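Local coordinates for fatty acid-binding protein TM_1468 (Thermotoga maritima, PDB 1VPV) that binds long-chain fatty acids such as palmitate and may take part in lipid transport or fatty acid metabolism, at residues 32-37 and 143-148; 89-94 and 120-125; 173-178 and 219-224; 227-232 and 259-264. All coordinates share one frame; numbering follows the deposited sequence.

Contact 1: residues 32-37 and 143-148; sequences KYDIDS and VAREML
The ring of Y33 and the guanidinium of R145 are nearly coplanar, their planes 12° apart, but each edge has its own partner: R145 CG at the ring, two successive carbonyls at the guanidinium. One face of the ring carries K32 CG over its centre. At its rim CD1 meets R145 CG at 3.7 Å, and beyond the hydroxyl, in the ring plane, sits a water 2.7 Å from Y33 OH; this water donates to E146 OE2, whose carboxylate also pairs with R243. R145 NE gives the straightest bond, 2.7 Å to Y33 O at 159°, approaching from above the carbonyl plane; NH2 donates to D34 O at 3.1 Å and weakly to Y33 O. With CG anti to the backbone N (chi1 179°), R145 then bends at chi2 and chi3 to swing this edge over the turn. D34 OD2 lies well out of the guanidinium plane, so no N-H points at it; the carboxylate pairs with Y95 and K16 instead. Replacing R145 by a leucine would probably leave the carbonyls of Y33 and D34 without their donor and the turn less firmly tied to the helix. NH2 also reaches V15 O, so the arginine links helix 138-149 to the connection between helix 29-32 and strand 35-43 and to the adjoining strand 15-20, while helix 154-166 packs on A144 and M147.

Contact 2: residues 89-94 and 120-125; sequences KYKEED and EVDIPV
K91 and I123 pack together where helix 80-92 ends in a Schellman motif, with D94 as its C-prime residue at positive phi and D94 N bonded to K91 O at 2.9 Å. The isoleucine comes from the loop joining helix 110-118 to strand 125-129. Its long branch is fully extended: CG1 is anti to the backbone N (chi1 176°) and chi2 is likewise near 180°, which drives CD1 against the helix backbone, 3.9 Å from K91 CA. K91 runs past it in the opposite direction, stretched along its first three torsions and kinked only at the last. That course takes the lysine across D122, an exposed neighbour, where the opposite charges lie near each other and may attract, short of a salt bridge, NZ standing 4.0 Å from D122 OD2. The preceding residue, Y90, bonds through its hydroxyl to D36, and I123 also rests on V98 of strand 97-102. Closest to the aspartate is a methylene: K91 CE lies 3.8 Å from D122 OD2.

Contact 3: residues 173-178 and 219-224; sequences IFYVSN and RGDKKA. With PLM (palmitic acid), chain D.
Y175 projects from strand 170-176 onto A224 and D221 in the first turns of helix 220-232. From CB, the tyrosine's chi1 of 71° sets CG between the backbone N and the carbonyl carbon, and the ring then presents one face to the A224 methyl. CG is 3.8 Å from A224 CB, CD2 comes closest at 3.4 Å and CE2 follows, a CH-pi contact offset toward the rim. CZ lies farther from the methyl and nears the aspartate, and at the tip OH stands 3.5 Å from D221 OD1, with no hydrogen bond between them; that oxygen pairs with R202. The alternation of side chains along a beta strand puts the two faces of this mixed sheet to different uses: Y175 faces the covering helix, while its neighbour F174 faces the bound palmitate. The phenylalanine lays a face on the fatty acid, with palmitate CC 3.7 Å above the plane over the ring centre and F174 CD1 3.6 Å from palmitate CD. An alanine in place of F174 would keep CB but is likely to open a gap beside the methyl-end half of the acyl chain and lose the flat surface it lies on. T75 and S108 hydrogen-bond the palmitate at its carboxylate end, and near its methyl terminus I173 N approaches palmitate CF at 3.9 Å.

Contact 4: residues 227-232 and 259-264; sequences ALIEKL and LNTLRK
T261 is the first residue of 259-264 to meet the other helix: its methyl CG2 touches I229 CD1 at 3.3 Å, a tight apolar approach. The methyl lies anti to the backbone N (OG1 chi1 -59°), and the hydroxyl on the other branch bonds back to E257 O, a link that should hold this rotation. L262 comes next and takes part through both backbone and side chain. Its N lies 3.7 Å from the same I229 CD1, which thus touches two consecutive residues, while L262 CD1 meets L232 CD2 at 4.0 Å, the two leucines crossing at about a right angle. R263 then turns away from the interface and pairs with E271. The axes of the 227-232 and 259-263 segments pass 10.5 Å apart at a crossing angle of -44°. Both helices lie on one face of the six-stranded sheet: L232 and L262 reach down to I293 of strand 289-295, I229 and L262 to F291, and L232 also to I173 of strand 170-176.

Contacts 1 and 2 belong to one alpha/beta sheet region, contacts 3 and 4 to the other. Contact 2 is nested within the chain loop closed by contact 1, and the two are joined by a probable hydrogen bond between an aspartate of the first and a tyrosine of the second. Contact 1 is partly buried and rests on an arginine bound to carbonyls; contact 2, farthest from the chain's centre, mixes a buried isoleucine with exposed charges. Contacts 3 and 4 are buried and mainly apolar. They share helix 220-232 and touch through I173 and L228, their centres about 12 Å apart. Of the four, contact 3 alone includes residues touching palmitate.

Contact 1: residues 32-37 and 143-148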
loop_
_atom_site.group_PDB
_atom_site.type_symbol
_atom_site.label_atom_id
_atom_site.label_comp_id
_atom_site.label_asym_id
_atom_site.label_seq_id
_atom_site.Cartn_x
_atom_site.Cartn_y
_atom_site.Cartn_z
ATOM N N LYS A 32 -3.594 11.991 12.247
ATOM C CA LYS A 32 -4.241 13.075 11.551
ATOM C C LYS A 32 -5.604 12.644 10.944
ATOM O O LYS A 32 -6.561 13.417 10.986
ATOM C CB LYS A 32 -3.276 13.589 10.478
ATOM C CG LYS A 32 -3.779 14.700 9.573
ATOM C CD LYS A 32 -2.585 15.308 8.805
ATOM C CE LYS A 32 -2.961 15.845 7.421
ATOM N NZ LYS A 32 -4.053 16.848 7.462
ATOM N N TYR A 33 -5.680 11.431 10.383
ATOM C CA TYR A 33 -6.929 10.894 9.842
ATOM C C TYR A 33 -7.504 9.739 10.683
ATOM O O TYR A 33 -8.441 9.042 10.229
ATOM C CB TYR A 33 -6.744 10.444 8.374
ATOM C CG TYR A 33 -6.355 11.583 7.478
ATOM C CD1 TYR A 33 -7.232 12.651 7.256
ATOM C CD2 TYR A 33 -5.110 11.631 6.884
ATOM C CE1 TYR A 33 -6.867 13.720 6.430
ATOM C CE2 TYR A 33 -4.738 12.695 6.080
ATOM C CZ TYR A 33 -5.618 13.728 5.849
ATOM O OH TYR A 33 -5.235 14.769 5.034
ATOM N N ASP A 34 -6.980 9.564 11.901
ATOM C CA ASP A 34 -7.418 8.479 12.814
ATOM C C ASP A 34 -7.463 7.095 12.083
ATOM O O ASP A 34 -8.502 6.415 11.982
ATOM C CB ASP A 34 -8.747 8.843 13.494
ATOM C CG ASP A 34 -9.091 7.890 14.660
ATOM O OD1 ASP A 34 -8.170 7.173 15.109
ATOM O OD2 ASP A 34 -10.256 7.861 15.135
ATOM N N ILE A 35 -6.312 6.734 11.526
ATOM C CA ILE A 35 -6.134 5.489 10.840
ATOM C C ILE A 35 -5.113 4.663 11.656
ATOM O O ILE A 35 -4.044 5.147 11.991
ATOM C CB ILE A 35 -5.597 5.710 9.425
ATOM C CG1 ILE A 35 -6.602 6.471 8.559
ATOM C CG2 ILE A 35 -5.215 4.379 8.768
ATOM C CD1 ILE A 35 -6.004 6.987 7.273
ATOM N N ASP A 36 -5.472 3.415 11.946
ATOM C CA ASP A 36 -4.633 2.477 12.645
ATOM C C ASP A 36 -4.108 1.475 11.635
ATOM O O ASP A 36 -4.721 1.261 10.579
ATOM C CB ASP A 36 -5.491 1.753 13.676
ATOM C CG ASP A 36 -4.684 1.104 14.802
ATOM O OD1 ASP A 36 -3.432 1.191 14.813
ATOM O OD2 ASP A 36 -5.342 0.490 15.676
ATOM N N SER A 37 -2.992 0.845 11.985
ATOM C CA SER A 37 -2.335 -0.148 11.159
ATOM C C SER A 37 -2.264 -1.501 11.898
ATOM O O SER A 37 -1.773 -1.564 13.020
ATOM C CB SER A 37 -0.917 0.335 10.812
ATOM O OG SER A 37 -0.383 -0.445 9.762
ATOM N N VAL A 143 -9.549 9.622 1.756
ATOM C CA VAL A 143 -10.766 10.087 1.099
ATOM C C VAL A 143 -11.972 9.696 1.920
ATOM O O VAL A 143 -12.864 10.482 2.079
ATOM C CB VAL A 143 -10.898 9.513 -0.342
ATOM C CG1 VAL A 143 -12.252 9.798 -0.900
ATOM C CG2 VAL A 143 -9.807 10.121 -1.268
ATOM N N ALA A 144 -11.988 8.475 2.450
ATOM C CA ALA A 144 -13.062 8.062 3.325
ATOM C C ALA A 144 -13.155 8.966 4.533
ATOM O O ALA A 144 -14.262 9.282 5.006
ATOM C CB ALA A 144 -12.859 6.651 3.779
ATOM N N ARG A 145 -12.010 9.388 5.053
ATOM C CA ARG A 145 -12.043 10.236 6.257
ATOM C C ARG A 145 -12.644 11.587 5.919
ATOM O O ARG A 145 -13.525 12.094 6.625
ATOM C CB ARG A 145 -10.637 10.436 6.849
ATOM C CG ARG A 145 -10.617 11.340 8.082
ATOM C CD ARG A 145 -11.601 10.838 9.200
ATOM N NE ARG A 145 -11.055 9.660 9.889
ATOM C CZ ARG A 145 -11.757 8.804 10.629
ATOM N NH1 ARG A 145 -13.054 8.939 10.799
ATOM N NH2 ARG A 145 -11.145 7.785 11.197
ATOM N N GLU A 146 -12.172 12.160 4.818
ATOM C CA GLU A 146 -12.569 13.508 4.450
ATOM C C GLU A 146 -14.067 13.529 4.249
ATOM O O GLU A 146 -14.744 14.402 4.781
ATOM C CB GLU A 146 -11.835 13.996 3.210
ATOM C CG GLU A 146 -10.342 14.132 3.458
ATOM C CD GLU A 146 -9.530 14.234 2.163
ATOM O OE1 GLU A 146 -9.808 13.498 1.188
ATOM O OE2 GLU A 146 -8.602 15.060 2.128
HETATM N N MSE A 147 -14.606 12.535 3.557
HETATM C CA MSE A 147 -16.039 12.554 3.334
HETATM C C MSE A 147 -16.862 12.187 4.580
HETATM O O MSE A 147 -17.994 12.655 4.710
HETATM C CB MSE A 147 -16.438 11.819 2.056
HETATM C CG MSE A 147 -16.026 10.438 1.921
HETATM SE SE MSE A 147 -16.404 9.743 0.084
HETATM C CE MSE A 147 -15.665 11.238 -1.031
ATOM N N LEU A 148 -16.291 11.443 5.528
ATOM C CA LEU A 148 -16.924 11.298 6.864
ATOM C C LEU A 148 -16.858 12.615 7.667
ATOM O O LEU A 148 -17.825 12.995 8.310
ATOM C CB LEU A 148 -16.330 10.137 7.670
ATOM C CG LEU A 148 -16.557 8.749 7.048
ATOM C CD1 LEU A 148 -15.638 7.711 7.651
ATOM C CD2 LEU A 148 -17.999 8.297 7.184
HETATM O O HOH W 1 -7.332 16.222 4.313
#

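Contact 2: residues 89-94 and 120-125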
loop_
_atom_site.group_PDB
_atom_site.type_symbol
_atom_site.label_atom_id
_atom_site.label_comp_id
_atom_site.label_asym_id
_atom_site.label_seq_id
_atom_site.Cartn_x
_atom_site.Cartn_y
_atom_site.Cartn_z
ATOM N N LYS A 89 -11.241 -3.602 20.786
ATOM C CA LYS A 89 -10.597 -2.439 21.379
ATOM C C LYS A 89 -11.266 -1.153 20.905
ATOM O O LYS A 89 -11.494 -0.245 21.703
ATOM C CB LYS A 89 -9.105 -2.419 21.086
ATOM C CG LYS A 89 -8.383 -1.129 21.502
ATOM C CD LYS A 89 -6.895 -1.233 21.093
ATOM C CE LYS A 89 -6.402 -0.024 20.299
ATOM N NZ LYS A 89 -6.304 1.189 21.149
ATOM N N TYR A 90 -11.596 -1.082 19.619
ATOM C CA TYR A 90 -12.310 0.074 19.080
ATOM C C TYR A 90 -13.683 0.225 19.711
ATOM O O TYR A 90 -14.098 1.337 20.013
ATOM C CB TYR A 90 -12.414 0.009 17.557
ATOM C CG TYR A 90 -11.073 -0.157 16.869
ATOM C CD1 TYR A 90 -9.914 0.428 17.368
ATOM C CD2 TYR A 90 -10.970 -0.889 15.700
ATOM C CE1 TYR A 90 -8.687 0.276 16.701
ATOM C CE2 TYR A 90 -9.762 -1.047 15.049
ATOM C CZ TYR A 90 -8.631 -0.468 15.547
ATOM O OH TYR A 90 -7.446 -0.673 14.865
ATOM N N LYS A 91 -14.354 -0.895 19.955
ATOM C CA LYS A 91 -15.648 -0.893 20.609
ATOM C C LYS A 91 -15.609 -0.318 22.016
ATOM O O LYS A 91 -16.429 0.533 22.372
ATOM C CB LYS A 91 -16.164 -2.319 20.682
ATOM C CG LYS A 91 -17.525 -2.495 21.339
ATOM C CD LYS A 91 -18.054 -3.876 21.009
ATOM C CE LYS A 91 -19.049 -4.361 22.045
ATOM N NZ LYS A 91 -20.119 -3.352 22.225
ATOM N N GLU A 92 -14.672 -0.798 22.814
ATOM C CA GLU A 92 -14.520 -0.334 24.183
ATOM C C GLU A 92 -14.040 1.120 24.214
ATOM O O GLU A 92 -14.250 1.810 25.212
ATOM C CB GLU A 92 -13.565 -1.246 24.982
ATOM N N GLU A 93 -13.415 1.595 23.135
ATOM C CA GLU A 93 -13.115 3.030 23.002
ATOM C C GLU A 93 -14.264 3.859 22.399
ATOM O O GLU A 93 -14.055 5.009 22.021
ATOM C CB GLU A 93 -11.870 3.262 22.144
ATOM C CG GLU A 93 -10.553 2.730 22.690
ATOM C CD GLU A 93 -9.457 2.846 21.671
ATOM O OE1 GLU A 93 -9.752 3.273 20.526
ATOM O OE2 GLU A 93 -8.292 2.507 21.994
ATOM N N ASP A 94 -15.452 3.275 22.297
ATOM C CA ASP A 94 -16.709 3.993 21.935
ATOM C C ASP A 94 -16.821 4.384 20.446
ATOM O O ASP A 94 -17.573 5.263 20.078
ATOM C CB ASP A 94 -16.963 5.220 22.871
ATOM C CG ASP A 94 -18.416 5.691 22.873
ATOM O OD1 ASP A 94 -19.330 4.847 22.936
ATOM O OD2 ASP A 94 -18.658 6.920 22.846
ATOM N N GLU A 120 -17.547 -12.218 14.282
ATOM C CA GLU A 120 -17.446 -12.596 15.694
ATOM C C GLU A 120 -17.564 -11.453 16.702
ATOM O O GLU A 120 -17.245 -11.642 17.857
ATOM C CB GLU A 120 -16.137 -13.343 15.903
ATOM C CG GLU A 120 -16.054 -14.611 15.045
ATOM C CD GLU A 120 -15.298 -15.746 15.721
ATOM O OE1 GLU A 120 -14.346 -15.482 16.489
ATOM O OE2 GLU A 120 -15.656 -16.916 15.481
ATOM N N VAL A 121 -18.021 -10.280 16.270
ATOM C CA VAL A 121 -18.129 -9.098 17.135
ATOM C C VAL A 121 -19.423 -8.325 16.885
ATOM O O VAL A 121 -20.018 -8.392 15.802
ATOM C CB VAL A 121 -16.951 -8.098 16.977
ATOM C CG1 VAL A 121 -15.646 -8.754 17.307
ATOM C CG2 VAL A 121 -16.872 -7.494 15.548
ATOM N N ASP A 122 -19.830 -7.584 17.917
ATOM C CA ASP A 122 -21.032 -6.744 17.923
ATOM C C ASP A 122 -21.001 -5.519 17.037
ATOM O O ASP A 122 -22.043 -5.057 16.574
ATOM C CB ASP A 122 -21.222 -6.205 19.336
ATOM C CG ASP A 122 -21.769 -7.222 20.257
ATOM O OD1 ASP A 122 -22.302 -8.229 19.745
ATOM O OD2 ASP A 122 -21.669 -7.015 21.490
ATOM N N ILE A 123 -19.817 -4.953 16.892
ATOM C CA ILE A 123 -19.633 -3.621 16.354
ATOM C C ILE A 123 -19.603 -3.720 14.828
ATOM O O ILE A 123 -18.865 -4.536 14.290
ATOM C CB ILE A 123 -18.332 -2.963 16.947
ATOM C CG1 ILE A 123 -18.071 -1.592 16.322
ATOM C CG2 ILE A 123 -17.070 -3.877 16.765
ATOM C CD1 ILE A 123 -16.873 -0.857 16.941
ATOM N N PRO A 124 -20.404 -2.905 14.123
ATOM C CA PRO A 124 -20.474 -3.100 12.677
ATOM C C PRO A 124 -19.109 -2.840 12.049
ATOM O O PRO A 124 -18.476 -1.844 12.344
ATOM C CB PRO A 124 -21.500 -2.078 12.215
ATOM C CG PRO A 124 -22.060 -1.434 13.405
ATOM C CD PRO A 124 -21.243 -1.784 14.585
ATOM N N VAL A 125 -18.621 -3.783 11.260
ATOM C CA VAL A 125 -17.311 -3.669 10.631
ATOM C C VAL A 125 -17.534 -3.843 9.164
ATOM O O VAL A 125 -18.096 -4.834 8.735
ATOM C CB VAL A 125 -16.362 -4.760 11.124
ATOM C CG1 VAL A 125 -15.038 -4.730 10.350
ATOM C CG2 VAL A 125 -16.120 -4.630 12.641
#

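Contact 3: residues 173-178 and 219-224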
loop_
_atom_site.group_PDB
_atom_site.type_symbol
_atom_site.label_atom_id
_atom_site.label_comp_id
_atom_site.label_asym_id
_atom_site.label_seq_id
_atom_site.Cartn_x
_atom_site.Cartn_y
_atom_site.Cartn_z
ATOM N N ILE A 173 2.022 1.779 -8.918
ATOM C CA ILE A 173 2.993 1.684 -10.021
ATOM C C ILE A 173 4.411 1.778 -9.406
ATOM O O ILE A 173 4.700 2.690 -8.625
ATOM C CB ILE A 173 2.754 2.818 -11.039
ATOM C CG1 ILE A 173 1.323 2.713 -11.615
ATOM C CG2 ILE A 173 3.797 2.796 -12.159
ATOM C CD1 ILE A 173 0.903 3.862 -12.516
ATOM N N PHE A 174 5.293 0.836 -9.730
ATOM C CA PHE A 174 6.602 0.769 -9.038
ATOM C C PHE A 174 7.630 -0.003 -9.848
ATOM O O PHE A 174 7.285 -0.697 -10.825
ATOM C CB PHE A 174 6.452 0.153 -7.615
ATOM C CG PHE A 174 6.059 -1.313 -7.597
ATOM C CD1 PHE A 174 4.753 -1.718 -7.927
ATOM C CD2 PHE A 174 6.982 -2.287 -7.230
ATOM C CE1 PHE A 174 4.363 -3.095 -7.879
ATOM C CE2 PHE A 174 6.628 -3.631 -7.174
ATOM C CZ PHE A 174 5.302 -4.049 -7.516
ATOM N N TYR A 175 8.896 0.144 -9.459
ATOM C CA TYR A 175 9.980 -0.656 -10.057
ATOM C C TYR A 175 10.871 -1.227 -9.004
ATOM O O TYR A 175 11.109 -0.598 -7.960
ATOM C CB TYR A 175 10.802 0.119 -11.071
ATOM C CG TYR A 175 11.731 1.235 -10.557
ATOM C CD1 TYR A 175 12.933 0.944 -9.900
ATOM C CD2 TYR A 175 11.449 2.567 -10.807
ATOM C CE1 TYR A 175 13.770 1.929 -9.458
ATOM C CE2 TYR A 175 12.311 3.586 -10.375
ATOM C CZ TYR A 175 13.459 3.250 -9.726
ATOM O OH TYR A 175 14.297 4.231 -9.318
ATOM N N VAL A 176 11.356 -2.434 -9.289
ATOM C CA VAL A 176 12.317 -3.129 -8.460
ATOM C C VAL A 176 13.599 -3.286 -9.269
ATOM O O VAL A 176 13.582 -3.180 -10.497
ATOM C CB VAL A 176 11.777 -4.522 -8.028
ATOM C CG1 VAL A 176 10.517 -4.365 -7.190
ATOM C CG2 VAL A 176 11.529 -5.414 -9.233
ATOM N N SER A 177 14.708 -3.543 -8.590
ATOM C CA SER A 177 15.964 -3.778 -9.281
ATOM C C SER A 177 16.363 -5.256 -9.297
ATOM O O SER A 177 17.213 -5.668 -10.100
ATOM C CB SER A 177 17.075 -2.938 -8.664
ATOM O OG SER A 177 17.272 -3.363 -7.318
ATOM N N ASN A 178 15.736 -6.068 -8.459
ATOM C CA ASN A 178 16.069 -7.477 -8.392
ATOM C C ASN A 178 14.802 -8.313 -8.277
ATOM O O ASN A 178 14.234 -8.521 -7.164
ATOM C CB ASN A 178 17.057 -7.744 -7.235
ATOM C CG ASN A 178 17.325 -9.207 -7.062
ATOM O OD1 ASN A 178 16.716 -10.030 -7.749
ATOM N ND2 ASN A 178 18.207 -9.555 -6.164
ATOM N N ARG A 219 16.682 -0.291 -18.407
ATOM C CA ARG A 219 17.934 -0.187 -17.681
ATOM C C ARG A 219 18.136 1.183 -17.030
ATOM O O ARG A 219 18.051 2.252 -17.694
ATOM C CB ARG A 219 19.099 -0.508 -18.601
ATOM C CG ARG A 219 19.198 -1.979 -18.984
ATOM C CD ARG A 219 20.313 -2.206 -19.997
ATOM N NE ARG A 219 21.555 -2.549 -19.343
ATOM C CZ ARG A 219 22.757 -2.249 -19.816
ATOM N NH1 ARG A 219 22.881 -1.592 -20.963
ATOM N NH2 ARG A 219 23.844 -2.596 -19.129
ATOM N N GLY A 220 18.421 1.138 -15.729
ATOM C CA GLY A 220 18.737 2.335 -14.940
ATOM C C GLY A 220 17.516 3.106 -14.500
ATOM O O GLY A 220 16.421 2.973 -15.084
ATOM N N ASP A 221 17.717 3.944 -13.489
ATOM C CA ASP A 221 16.622 4.672 -12.802
ATOM C C ASP A 221 15.900 5.636 -13.685
ATOM O O ASP A 221 14.674 5.763 -13.610
ATOM C CB ASP A 221 17.170 5.509 -11.648
ATOM C CG ASP A 221 17.738 4.682 -10.532
ATOM O OD1 ASP A 221 17.508 3.456 -10.517
ATOM O OD2 ASP A 221 18.383 5.280 -9.634
ATOM N N LYS A 222 16.653 6.366 -14.486
ATOM C CA LYS A 222 16.026 7.408 -15.308
ATOM C C LYS A 222 14.972 6.826 -16.269
ATOM O O LYS A 222 13.857 7.356 -16.348
ATOM C CB LYS A 222 17.066 8.197 -16.059
ATOM C CG LYS A 222 16.490 9.303 -16.931
ATOM C CD LYS A 222 17.381 10.577 -16.869
ATOM C CE LYS A 222 17.056 11.587 -17.996
ATOM N NZ LYS A 222 17.175 10.940 -19.343
ATOM N N LYS A 223 15.307 5.725 -16.952
ATOM C CA LYS A 223 14.355 5.031 -17.825
ATOM C C LYS A 223 13.220 4.393 -17.033
ATOM O O LYS A 223 12.070 4.404 -17.474
ATOM C CB LYS A 223 15.050 3.988 -18.705
ATOM C CG LYS A 223 15.896 4.577 -19.877
ATOM C CD LYS A 223 15.035 5.426 -20.821
ATOM C CE LYS A 223 15.549 5.492 -22.306
ATOM N NZ LYS A 223 17.042 5.380 -22.500
ATOM N N ALA A 224 13.535 3.879 -15.848
ATOM C CA ALA A 224 12.538 3.249 -14.983
ATOM C C ALA A 224 11.492 4.275 -14.566
ATOM O O ALA A 224 10.292 4.018 -14.671
ATOM C CB ALA A 224 13.201 2.666 -13.764
HETATM C C1 PLM D . 0.668 -11.986 3.235
HETATM O O1 PLM D . -0.554 -12.282 3.387
HETATM O O2 PLM D . 1.597 -12.785 3.579
HETATM C C2 PLM D . 0.998 -10.631 2.650
HETATM C C3 PLM D . 1.388 -10.740 1.191
HETATM C C4 PLM D . 1.851 -9.385 0.673
HETATM C C5 PLM D . 2.307 -9.537 -0.775
HETATM C C6 PLM D . 2.790 -8.235 -1.362
HETATM C C7 PLM D . 3.183 -8.363 -2.826
HETATM C C8 PLM D . 4.034 -7.178 -3.272
HETATM C C9 PLM D . 3.197 -5.932 -3.464
HETATM C CA PLM D . 4.043 -4.726 -3.824
HETATM C CB PLM D . 3.159 -3.535 -4.163
HETATM C CC PLM D . 3.995 -2.260 -4.233
HETATM C CD PLM D . 3.178 -1.052 -4.737
HETATM C CE PLM D . 3.936 0.256 -4.599
HETATM C CF PLM D . 3.218 1.424 -5.258
HETATM C CG PLM D . 2.151 2.046 -4.353
#

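Contact 4: residues 227-232 and 259-264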
loop_
_atom_site.group_PDB
_atom_site.type_symbol
_atom_site.label_atom_id
_atom_site.label_comp_id
_atom_site.label_asym_id
_atom_site.label_seq_id
_atom_site.Cartn_x
_atom_site.Cartn_y
_atom_site.Cartn_z
ATOM N N ALA A 227 9.310 5.081 -17.453
ATOM C CA ALA A 227 8.372 3.979 -17.669
ATOM C C ALA A 227 7.162 4.040 -16.723
ATOM O O ALA A 227 6.046 3.703 -17.129
ATOM C CB ALA A 227 9.070 2.653 -17.514
ATOM N N LEU A 228 7.374 4.473 -15.479
ATOM C CA LEU A 228 6.276 4.451 -14.480
ATOM C C LEU A 228 5.254 5.512 -14.821
ATOM O O LEU A 228 4.047 5.315 -14.664
ATOM C CB LEU A 228 6.796 4.705 -13.046
ATOM C CG LEU A 228 7.738 3.725 -12.328
ATOM C CD1 LEU A 228 7.534 3.784 -10.779
ATOM C CD2 LEU A 228 7.513 2.347 -12.824
ATOM N N ILE A 229 5.781 6.651 -15.266
ATOM C CA ILE A 229 4.996 7.794 -15.602
ATOM C C ILE A 229 4.296 7.553 -16.933
ATOM O O ILE A 229 3.158 7.964 -17.087
ATOM C CB ILE A 229 5.855 9.087 -15.622
ATOM C CG1 ILE A 229 6.279 9.433 -14.190
ATOM C CG2 ILE A 229 5.076 10.266 -16.239
ATOM C CD1 ILE A 229 7.366 10.473 -14.103
ATOM N N GLU A 230 4.960 6.880 -17.871
ATOM C CA GLU A 230 4.297 6.533 -19.141
ATOM C C GLU A 230 3.144 5.548 -18.917
ATOM O O GLU A 230 2.122 5.653 -19.577
ATOM C CB GLU A 230 5.284 6.020 -20.209
ATOM C CG GLU A 230 6.302 7.067 -20.619
ATOM C CD GLU A 230 7.207 6.647 -21.776
ATOM O OE1 GLU A 230 6.708 6.549 -22.928
ATOM O OE2 GLU A 230 8.431 6.455 -21.545
ATOM N N LYS A 231 3.281 4.628 -17.975
ATOM C CA LYS A 231 2.176 3.731 -17.656
ATOM C C LYS A 231 0.969 4.490 -17.099
ATOM O O LYS A 231 -0.157 4.278 -17.537
ATOM C CB LYS A 231 2.621 2.627 -16.691
ATOM C CG LYS A 231 1.474 1.844 -16.017
ATOM C CD LYS A 231 0.498 1.159 -17.004
ATOM C CE LYS A 231 1.078 -0.117 -17.598
ATOM N NZ LYS A 231 0.292 -0.650 -18.755
ATOM N N LEU A 232 1.203 5.377 -16.143
ATOM C CA LEU A 232 0.146 6.250 -15.635
ATOM C C LEU A 232 -0.536 7.031 -16.760
ATOM O O LEU A 232 -1.754 7.238 -16.747
ATOM C CB LEU A 232 0.727 7.225 -14.622
ATOM C CG LEU A 232 -0.186 8.354 -14.147
ATOM C CD1 LEU A 232 -1.297 7.782 -13.287
ATOM C CD2 LEU A 232 0.590 9.392 -13.369
ATOM N N LEU A 259 9.139 11.545 -7.962
ATOM C CA LEU A 259 8.181 12.627 -7.658
ATOM C C LEU A 259 8.496 13.948 -8.367
ATOM O O LEU A 259 7.610 14.578 -8.904
ATOM C CB LEU A 259 8.055 12.870 -6.135
ATOM C CG LEU A 259 7.473 11.687 -5.319
ATOM C CD1 LEU A 259 7.646 11.942 -3.828
ATOM C CD2 LEU A 259 6.009 11.387 -5.661
ATOM N N ASN A 260 9.745 14.375 -8.342
ATOM C CA ASN A 260 10.183 15.470 -9.168
ATOM C C ASN A 260 9.807 15.289 -10.639
ATOM O O ASN A 260 9.321 16.205 -11.273
ATOM C CB ASN A 260 11.705 15.653 -9.017
ATOM C CG ASN A 260 12.069 16.419 -7.738
ATOM O OD1 ASN A 260 11.190 16.877 -7.020
ATOM N ND2 ASN A 260 13.360 16.556 -7.461
ATOM N N THR A 261 10.040 14.109 -11.197
ATOM C CA THR A 261 9.729 13.928 -12.586
ATOM C C THR A 261 8.242 13.952 -12.784
ATOM O O THR A 261 7.792 14.467 -13.781
ATOM C CB THR A 261 10.284 12.652 -13.126
ATOM O OG1 THR A 261 11.697 12.682 -12.942
ATOM C CG2 THR A 261 9.944 12.514 -14.643
ATOM N N LEU A 262 7.489 13.429 -11.822
ATOM C CA LEU A 262 6.042 13.419 -11.913
ATOM C C LEU A 262 5.503 14.840 -12.078
ATOM O O LEU A 262 4.602 15.065 -12.892
ATOM C CB LEU A 262 5.409 12.754 -10.696
ATOM C CG LEU A 262 3.890 12.512 -10.781
ATOM C CD1 LEU A 262 3.447 11.762 -12.010
ATOM C CD2 LEU A 262 3.406 11.779 -9.557
ATOM N N ARG A 263 6.087 15.804 -11.355
ATOM C CA ARG A 263 5.628 17.217 -11.441
ATOM C C ARG A 263 5.820 17.884 -12.787
ATOM O O ARG A 263 5.098 18.777 -13.123
ATOM C CB ARG A 263 6.307 18.086 -10.388
ATOM C CG ARG A 263 5.782 17.834 -8.996
ATOM C CD ARG A 263 6.593 18.616 -8.033
ATOM N NE ARG A 263 6.337 18.161 -6.685
ATOM C CZ ARG A 263 5.282 18.543 -5.970
ATOM N NH1 ARG A 263 4.376 19.405 -6.452
ATOM N NH2 ARG A 263 5.140 18.068 -4.750
ATOM N N LYS A 264 6.803 17.455 -13.556
ATOM C CA LYS A 264 7.009 18.047 -14.877
ATOM C C LYS A 264 5.783 17.851 -15.743
ATOM O O LYS A 264 5.582 18.600 -16.666
ATOM C CB LYS A 264 8.229 17.445 -15.580
ATOM C CG LYS A 264 9.526 17.791 -14.888
ATOM C CD LYS A 264 10.747 17.213 -15.573
ATOM C CE LYS A 264 11.926 17.225 -14.635
ATOM N NZ LYS A 264 13.180 17.038 -15.370
#